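Local coordinates for protein signal recognition particle receptor FtsY (Sulfolobus acidocaldarius, PDB 5L3S) that is an SRP54-type receptor for the signal recognition particle, combining a helical bundle with a P-loop nucleotide-binding domain, at residues Tyr242-Leu247 and Pro269-Gly274; Ile104-Val109 and Phe216-Leu221. One frame throughout, in Å; residues are numbered along the deposited sequence.

Reading from the N terminus, the chain first leaves the helical bundle and enters the mostly parallel sheet of the P-loop domain at strand 102-107. Contact 2 closes the long excursion that follows: 106 residues, more than half of them helical, separate Val109 from Phe216, where strand 216-222 settles beside strand 102-107. Contact 1 opens only afterwards and spans 21 residues, bringing strand 270-274 alongside strand 244-248 after helix 258-266. The two are therefore in series, neither nested nor crossed. They meet inside the same sheet, since strands 216-222 and 244-248 are neighbours, and Asp243 OD2 reaches Arg217 N at 2.7 Å in a probable hydrogen bond.

Contact 1 (Tyr242-Leu247 and Pro269-Gly274); sequences YDAVIL and PVVYMG. With GNP (phosphoaminophosphonic acid-guanylate ester), chain R.
Val271 is an extra residue in the otherwise regular parallel pairing of strands 244-248 and 270-274, a beta bulge. Val245 pairs with Val270 and Leu247 with Met273, so three steps on one strand match two on the other, and Val271 takes up the slack with a helix-like psi of -32°. On the N-terminal side Val245 N binds Pro269 O, and Val245 O accepts from Val271 N (2.9 Å). Beyond the bulge, Leu247 N reaches Tyr272 O at a longer 3.3 Å, before Leu247 O receives Gly274 N (2.8 Å). With CG1 anti to the carbonyl carbon (chi1 -73°), the displaced Val271 side chain rests CG1 on Ala244 CB (3.7 Å) and its CG2 near Ile246 CG1. Ile246 CD1 in turn meets Tyr272 CD2, approaching the ring obliquely. On the other face, Leu247 crosses Val270 at about a right angle and sets its CG against both valine methyls, the nearer being CG1 (3.8 Å). Helix 258-266, the connection of this beta-alpha-beta unit, packs on that face. At the far end Gly274 belongs to the nucleotide pocket, and with no side chain there GNP O6 comes within 3.1 Å of Gly274 C. The bulge probably has a price: buried Tyr272 N has no hydrogen-bond partner in the model, Val245 O being 4.0 Å away.

Contact 2 (Ile104-Val109 and Phe216-Leu221); sequences IIFFGV and FRILIL
Ile218 CD1 touches both Phe106 CE2 (3.7 Å) and Ile104 CG2 (3.8 Å), on one face of two parallel strands at the heart of the P-loop NTPase sheet. The same methyl lies in the plane of the Phe216 ring at its edge, while Ile220 CD1 meets the edge of the Phe106 ring. On the opposite face, Phe107 has its CG wedged between the backbone N and the carbonyl carbon (chi1 53°), which swings the ring back across the neighbouring strand. There CE2 touches Arg217 CB, CD1 touches Leu219 CD1 (4.1 Å), and Ile218 O stands over one ring face, offset toward the rim. The side chains of Ile105 and Arg217 lie side by side, CG2 against CG. Four backbone hydrogen bonds hold this register, from Ile105 N to Phe216 O (3.1 Å) through to Ile220 N on Phe107 O (2.8 Å). Farther out, strand 186-191 flanks the 104-107 side, with Thr191 OG1 bound to Phe106 O, and helix 199-212 packs over Ile105 and Phe107. Arg217 NH1 is held by Gly241 O. Past Phe107 the chain enters what is probably the Walker A loop at Gly108, whose backbone angles (phi 157°, psi 179°) would press a CB against the preceding carbonyl O; it would also collide with Ile220 O. Beyond Gly108 one water accepts from Val109 N and donates to Ile220 O, 2.8 Å from each.

Contact 1 (Tyr242-Leu247 and Pro269-Gly274)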
loop_
_atom_site.group_PDB
_atom_site.type_symbol
_atom_site.label_atom_id
_atom_site.label_comp_id
_atom_site.label_asym_id
_atom_site.label_seq_id
_atom_site.Cartn_x
_atom_site.Cartn_y
_atom_site.Cartn_z
ATOM N N TYR B 242 4.693 -19.392 -0.269
ATOM C CA TYR B 242 3.538 -19.204 -1.151
ATOM C C TYR B 242 3.941 -19.557 -2.582
ATOM O O TYR B 242 5.129 -19.726 -2.876
ATOM C CB TYR B 242 2.987 -17.777 -1.073
ATOM C CG TYR B 242 4.034 -16.700 -1.296
ATOM C CD1 TYR B 242 4.763 -16.186 -0.222
ATOM C CD2 TYR B 242 4.298 -16.204 -2.569
ATOM C CE1 TYR B 242 5.734 -15.210 -0.407
ATOM C CE2 TYR B 242 5.268 -15.218 -2.767
ATOM C CZ TYR B 242 5.978 -14.727 -1.674
ATOM O OH TYR B 242 6.943 -13.765 -1.845
ATOM N N ASP B 243 2.958 -19.659 -3.470
ATOM C CA ASP B 243 3.206 -20.120 -4.839
ATOM C C ASP B 243 3.247 -18.975 -5.849
ATOM O O ASP B 243 3.985 -19.032 -6.835
ATOM C CB ASP B 243 2.128 -21.118 -5.257
ATOM C CG ASP B 243 2.071 -22.321 -4.343
ATOM O OD1 ASP B 243 3.061 -23.075 -4.313
ATOM O OD2 ASP B 243 1.044 -22.514 -3.659
ATOM N N ALA B 244 2.430 -17.953 -5.612
ATOM C CA ALA B 244 2.323 -16.826 -6.537
ATOM C C ALA B 244 1.799 -15.561 -5.854
ATOM O O ALA B 244 1.368 -15.589 -4.705
ATOM C CB ALA B 244 1.445 -17.176 -7.713
ATOM N N VAL B 245 1.830 -14.452 -6.588
ATOM C CA VAL B 245 1.411 -13.175 -6.040
ATOM C C VAL B 245 0.320 -12.598 -6.930
ATOM O O VAL B 245 0.359 -12.763 -8.158
ATOM C CB VAL B 245 2.623 -12.206 -6.007
ATOM C CG1 VAL B 245 2.186 -10.766 -5.793
ATOM C CG2 VAL B 245 3.617 -12.646 -4.937
ATOM N N ILE B 246 -0.645 -11.927 -6.316
ATOM C CA ILE B 246 -1.524 -11.026 -7.049
ATOM C C ILE B 246 -1.232 -9.592 -6.578
ATOM O O ILE B 246 -1.195 -9.328 -5.381
ATOM C CB ILE B 246 -3.021 -11.406 -6.855
ATOM C CG1 ILE B 246 -3.318 -12.738 -7.572
ATOM C CG2 ILE B 246 -3.940 -10.291 -7.373
ATOM C CD1 ILE B 246 -4.742 -13.302 -7.317
ATOM N N LEU B 247 -0.997 -8.691 -7.532
ATOM C CA LEU B 247 -0.730 -7.278 -7.240
ATOM C C LEU B 247 -2.005 -6.481 -7.428
ATOM O O LEU B 247 -2.638 -6.576 -8.483
ATOM C CB LEU B 247 0.310 -6.729 -8.229
ATOM C CG LEU B 247 1.696 -7.356 -8.248
ATOM C CD1 LEU B 247 2.616 -6.545 -9.171
ATOM C CD2 LEU B 247 2.246 -7.389 -6.838
ATOM N N PRO B 269 6.308 -15.659 -9.150
ATOM C CA PRO B 269 5.561 -15.013 -10.233
ATOM C C PRO B 269 4.353 -14.205 -9.750
ATOM O O PRO B 269 3.731 -14.535 -8.744
ATOM C CB PRO B 269 5.076 -16.202 -11.058
ATOM C CG PRO B 269 4.856 -17.290 -10.024
ATOM C CD PRO B 269 5.978 -17.090 -9.015
ATOM N N VAL B 270 4.033 -13.148 -10.482
ATOM C CA VAL B 270 2.758 -12.478 -10.352
ATOM C C VAL B 270 1.831 -13.161 -11.337
ATOM O O VAL B 270 2.194 -13.327 -12.505
ATOM C CB VAL B 270 2.875 -10.994 -10.727
ATOM C CG1 VAL B 270 1.501 -10.318 -10.678
ATOM C CG2 VAL B 270 3.871 -10.276 -9.805
ATOM N N VAL B 271 0.654 -13.595 -10.885
ATOM C CA VAL B 271 -0.265 -14.298 -11.790
ATOM C C VAL B 271 -1.419 -13.416 -12.287
ATOM O O VAL B 271 -1.901 -13.594 -13.404
ATOM C CB VAL B 271 -0.811 -15.616 -11.177
ATOM C CG1 VAL B 271 0.269 -16.684 -11.167
ATOM C CG2 VAL B 271 -1.366 -15.360 -9.763
ATOM N N TYR B 272 -1.866 -12.470 -11.464
ATOM C CA TYR B 272 -2.912 -11.549 -11.892
ATOM C C TYR B 272 -2.650 -10.163 -11.339
ATOM O O TYR B 272 -1.890 -10.000 -10.401
ATOM C CB TYR B 272 -4.289 -12.003 -11.395
ATOM C CG TYR B 272 -4.700 -13.336 -11.908
ATOM C CD1 TYR B 272 -5.239 -13.468 -13.175
ATOM C CD2 TYR B 272 -4.535 -14.476 -11.138
ATOM C CE1 TYR B 272 -5.611 -14.698 -13.676
ATOM C CE2 TYR B 272 -4.891 -15.724 -11.630
ATOM C CZ TYR B 272 -5.434 -15.827 -12.898
ATOM O OH TYR B 272 -5.798 -17.054 -13.395
ATOM N N MET B 273 -3.284 -9.164 -11.941
ATOM C CA MET B 273 -3.266 -7.827 -11.380
ATOM C C MET B 273 -4.681 -7.276 -11.211
ATOM O O MET B 273 -5.512 -7.376 -12.117
ATOM C CB MET B 273 -2.444 -6.903 -12.267
ATOM C CG MET B 273 -0.938 -7.164 -12.168
ATOM S SD MET B 273 -0.116 -6.180 -13.390
ATOM C CE MET B 273 -0.899 -6.890 -14.832
ATOM N N GLY B 274 -4.932 -6.682 -10.053
ATOM C CA GLY B 274 -6.175 -5.983 -9.795
ATOM C C GLY B 274 -6.109 -4.572 -10.331
ATOM O O GLY B 274 -5.138 -3.863 -10.113
HETATM P PG GNP R . -8.092 -6.555 5.464
HETATM O O1G GNP R . -8.924 -7.817 5.449
HETATM O O2G GNP R . -8.567 -5.559 6.513
HETATM O O3G GNP R . -6.621 -6.779 5.736
HETATM N N3B GNP R . -8.223 -5.844 4.036
HETATM P PB GNP R . -8.077 -6.687 2.653
HETATM O O1B GNP R . -8.962 -7.852 2.689
HETATM O O2B GNP R . -6.660 -7.024 2.450
HETATM O O3A GNP R . -8.526 -5.731 1.569
HETATM P PA GNP R . -9.940 -5.393 1.076
HETATM O O1A GNP R . -10.426 -6.434 0.112
HETATM O O2A GNP R . -10.843 -5.060 2.220
HETATM O "O5'" GNP R . -9.748 -4.127 0.169
HETATM C "C5'" GNP R . -9.324 -2.833 0.706
HETATM C "C4'" GNP R . -9.787 -1.736 -0.237
HETATM O "O4'" GNP R . -9.001 -1.761 -1.485
HETATM C "C3'" GNP R . -11.236 -1.858 -0.665
HETATM O "O3'" GNP R . -11.774 -0.555 -0.808
HETATM C "C2'" GNP R . -11.139 -2.536 -2.043
HETATM O "O2'" GNP R . -12.254 -2.214 -2.856
HETATM C "C1'" GNP R . -9.902 -1.789 -2.566
HETATM N N9 GNP R . -9.248 -2.493 -3.669
HETATM C C8 GNP R . -8.860 -3.804 -3.737
HETATM N N7 GNP R . -8.272 -4.124 -4.876
HETATM C C5 GNP R . -8.279 -2.927 -5.587
HETATM C C6 GNP R . -7.790 -2.638 -6.879
HETATM O O6 GNP R . -7.255 -3.443 -7.655
HETATM N N1 GNP R . -8.005 -1.305 -7.242
HETATM C C2 GNP R . -8.600 -0.363 -6.417
HETATM N N2 GNP R . -8.738 0.876 -6.887
HETATM N N3 GNP R . -9.061 -0.632 -5.201
HETATM C C4 GNP R . -8.874 -1.922 -4.860
#

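Contact 2 (Ile104-Val109 and Phe216-Leu221)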
loop_
_atom_site.group_PDB
_atom_site.type_symbol
_atom_site.label_atom_id
_atom_site.label_comp_id
_atom_site.label_asym_id
_atom_site.label_seq_id
_atom_site.Cartn_x
_atom_site.Cartn_y
_atom_site.Cartn_z
ATOM N N ILE B 104 -7.521 -22.960 -2.401
ATOM C CA ILE B 104 -6.638 -21.808 -2.537
ATOM C C ILE B 104 -6.772 -20.927 -1.304
ATOM O O ILE B 104 -7.888 -20.666 -0.848
ATOM C CB ILE B 104 -7.042 -20.970 -3.758
ATOM C CG1 ILE B 104 -7.158 -21.868 -4.998
ATOM C CG2 ILE B 104 -6.051 -19.808 -3.971
ATOM C CD1 ILE B 104 -7.528 -21.119 -6.260
ATOM N N ILE B 105 -5.643 -20.465 -0.772
ATOM C CA ILE B 105 -5.674 -19.541 0.359
ATOM C C ILE B 105 -5.012 -18.238 -0.066
ATOM O O ILE B 105 -4.108 -18.238 -0.926
ATOM C CB ILE B 105 -5.002 -20.151 1.623
ATOM C CG1 ILE B 105 -5.257 -19.284 2.877
ATOM C CG2 ILE B 105 -3.523 -20.386 1.380
ATOM C CD1 ILE B 105 -4.944 -20.016 4.195
ATOM N N PHE B 106 -5.495 -17.139 0.512
ATOM C CA PHE B 106 -5.023 -15.788 0.199
ATOM C C PHE B 106 -4.564 -15.159 1.509
ATOM O O PHE B 106 -5.287 -15.228 2.514
ATOM C CB PHE B 106 -6.174 -14.952 -0.388
ATOM C CG PHE B 106 -6.729 -15.493 -1.681
ATOM C CD1 PHE B 106 -7.551 -16.616 -1.689
ATOM C CD2 PHE B 106 -6.442 -14.877 -2.885
ATOM C CE1 PHE B 106 -8.061 -17.114 -2.875
ATOM C CE2 PHE B 106 -6.945 -15.372 -4.083
ATOM C CZ PHE B 106 -7.755 -16.490 -4.083
ATOM N N PHE B 107 -3.361 -14.587 1.527
ATOM C CA PHE B 107 -2.914 -13.867 2.724
ATOM C C PHE B 107 -2.049 -12.659 2.366
ATOM O O PHE B 107 -1.679 -12.461 1.207
ATOM C CB PHE B 107 -2.189 -14.807 3.717
ATOM C CG PHE B 107 -1.046 -15.613 3.106
ATOM C CD1 PHE B 107 0.228 -15.064 2.966
ATOM C CD2 PHE B 107 -1.237 -16.948 2.741
ATOM C CE1 PHE B 107 1.278 -15.813 2.419
ATOM C CE2 PHE B 107 -0.202 -17.698 2.199
ATOM C CZ PHE B 107 1.058 -17.128 2.036
ATOM N N GLY B 108 -1.736 -11.842 3.354
ATOM C CA GLY B 108 -0.918 -10.660 3.091
ATOM C C GLY B 108 -1.182 -9.649 4.191
ATOM O O GLY B 108 -2.006 -9.898 5.079
ATOM N N VAL B 109 -0.504 -8.503 4.140
ATOM C CA VAL B 109 -0.655 -7.525 5.210
ATOM C C VAL B 109 -1.991 -6.796 5.138
ATOM O O VAL B 109 -2.726 -6.899 4.158
ATOM C CB VAL B 109 0.533 -6.498 5.248
ATOM C CG1 VAL B 109 1.864 -7.227 5.296
ATOM C CG2 VAL B 109 0.491 -5.569 4.059
ATOM N N PHE B 216 -2.895 -24.290 -3.486
ATOM C CA PHE B 216 -2.268 -23.089 -4.040
ATOM C C PHE B 216 -2.303 -22.008 -2.983
ATOM O O PHE B 216 -3.327 -21.814 -2.342
ATOM C CB PHE B 216 -3.022 -22.620 -5.289
ATOM C CG PHE B 216 -2.169 -21.858 -6.282
ATOM C CD1 PHE B 216 -1.175 -22.503 -7.003
ATOM C CD2 PHE B 216 -2.392 -20.511 -6.515
ATOM C CE1 PHE B 216 -0.394 -21.809 -7.925
ATOM C CE2 PHE B 216 -1.617 -19.810 -7.434
ATOM C CZ PHE B 216 -0.614 -20.466 -8.142
ATOM N N ARG B 217 -1.190 -21.292 -2.803
ATOM C CA ARG B 217 -1.137 -20.221 -1.814
ATOM C C ARG B 217 -0.789 -18.904 -2.515
ATOM O O ARG B 217 0.180 -18.846 -3.255
ATOM C CB ARG B 217 -0.059 -20.501 -0.762
ATOM C CG ARG B 217 -0.159 -21.806 -0.014
ATOM C CD ARG B 217 1.058 -21.956 0.879
ATOM N NE ARG B 217 1.060 -23.219 1.602
ATOM C CZ ARG B 217 1.947 -23.548 2.536
ATOM N NH1 ARG B 217 2.918 -22.704 2.866
ATOM N NH2 ARG B 217 1.862 -24.728 3.141
ATOM N N ILE B 218 -1.582 -17.862 -2.282
ATOM C CA ILE B 218 -1.394 -16.598 -2.974
ATOM C C ILE B 218 -1.153 -15.461 -1.985
ATOM O O ILE B 218 -1.992 -15.180 -1.135
ATOM C CB ILE B 218 -2.603 -16.227 -3.850
ATOM C CG1 ILE B 218 -2.866 -17.331 -4.886
ATOM C CG2 ILE B 218 -2.365 -14.886 -4.550
ATOM C CD1 ILE B 218 -4.065 -17.063 -5.773
ATOM N N LEU B 219 0.002 -14.824 -2.116
ATOM C CA LEU B 219 0.305 -13.620 -1.357
ATOM C C LEU B 219 -0.266 -12.436 -2.113
ATOM O O LEU B 219 -0.087 -12.318 -3.332
ATOM C CB LEU B 219 1.816 -13.461 -1.197
ATOM C CG LEU B 219 2.274 -12.109 -0.611
ATOM C CD1 LEU B 219 1.782 -11.933 0.808
ATOM C CD2 LEU B 219 3.818 -11.964 -0.730
ATOM N N ILE B 220 -0.976 -11.566 -1.398
ATOM C CA ILE B 220 -1.453 -10.325 -1.994
ATOM C C ILE B 220 -0.512 -9.161 -1.638
ATOM O O ILE B 220 -0.198 -8.951 -0.473
ATOM C CB ILE B 220 -2.886 -9.992 -1.543
ATOM C CG1 ILE B 220 -3.827 -11.183 -1.807
ATOM C CG2 ILE B 220 -3.379 -8.747 -2.262
ATOM C CD1 ILE B 220 -3.813 -11.633 -3.261
ATOM N N LEU B 221 -0.035 -8.449 -2.657
ATOM C CA LEU B 221 0.785 -7.250 -2.471
ATOM C C LEU B 221 0.098 -6.044 -3.116
ATOM O O LEU B 221 -0.525 -6.159 -4.171
ATOM C CB LEU B 221 2.204 -7.448 -3.066
ATOM C CG LEU B 221 3.069 -8.555 -2.437
ATOM C CD1 LEU B 221 4.348 -8.827 -3.230
ATOM C CD2 LEU B 221 3.416 -8.227 -0.969
HETATM O O HOH W 1 1.225 -8.449 1.918
#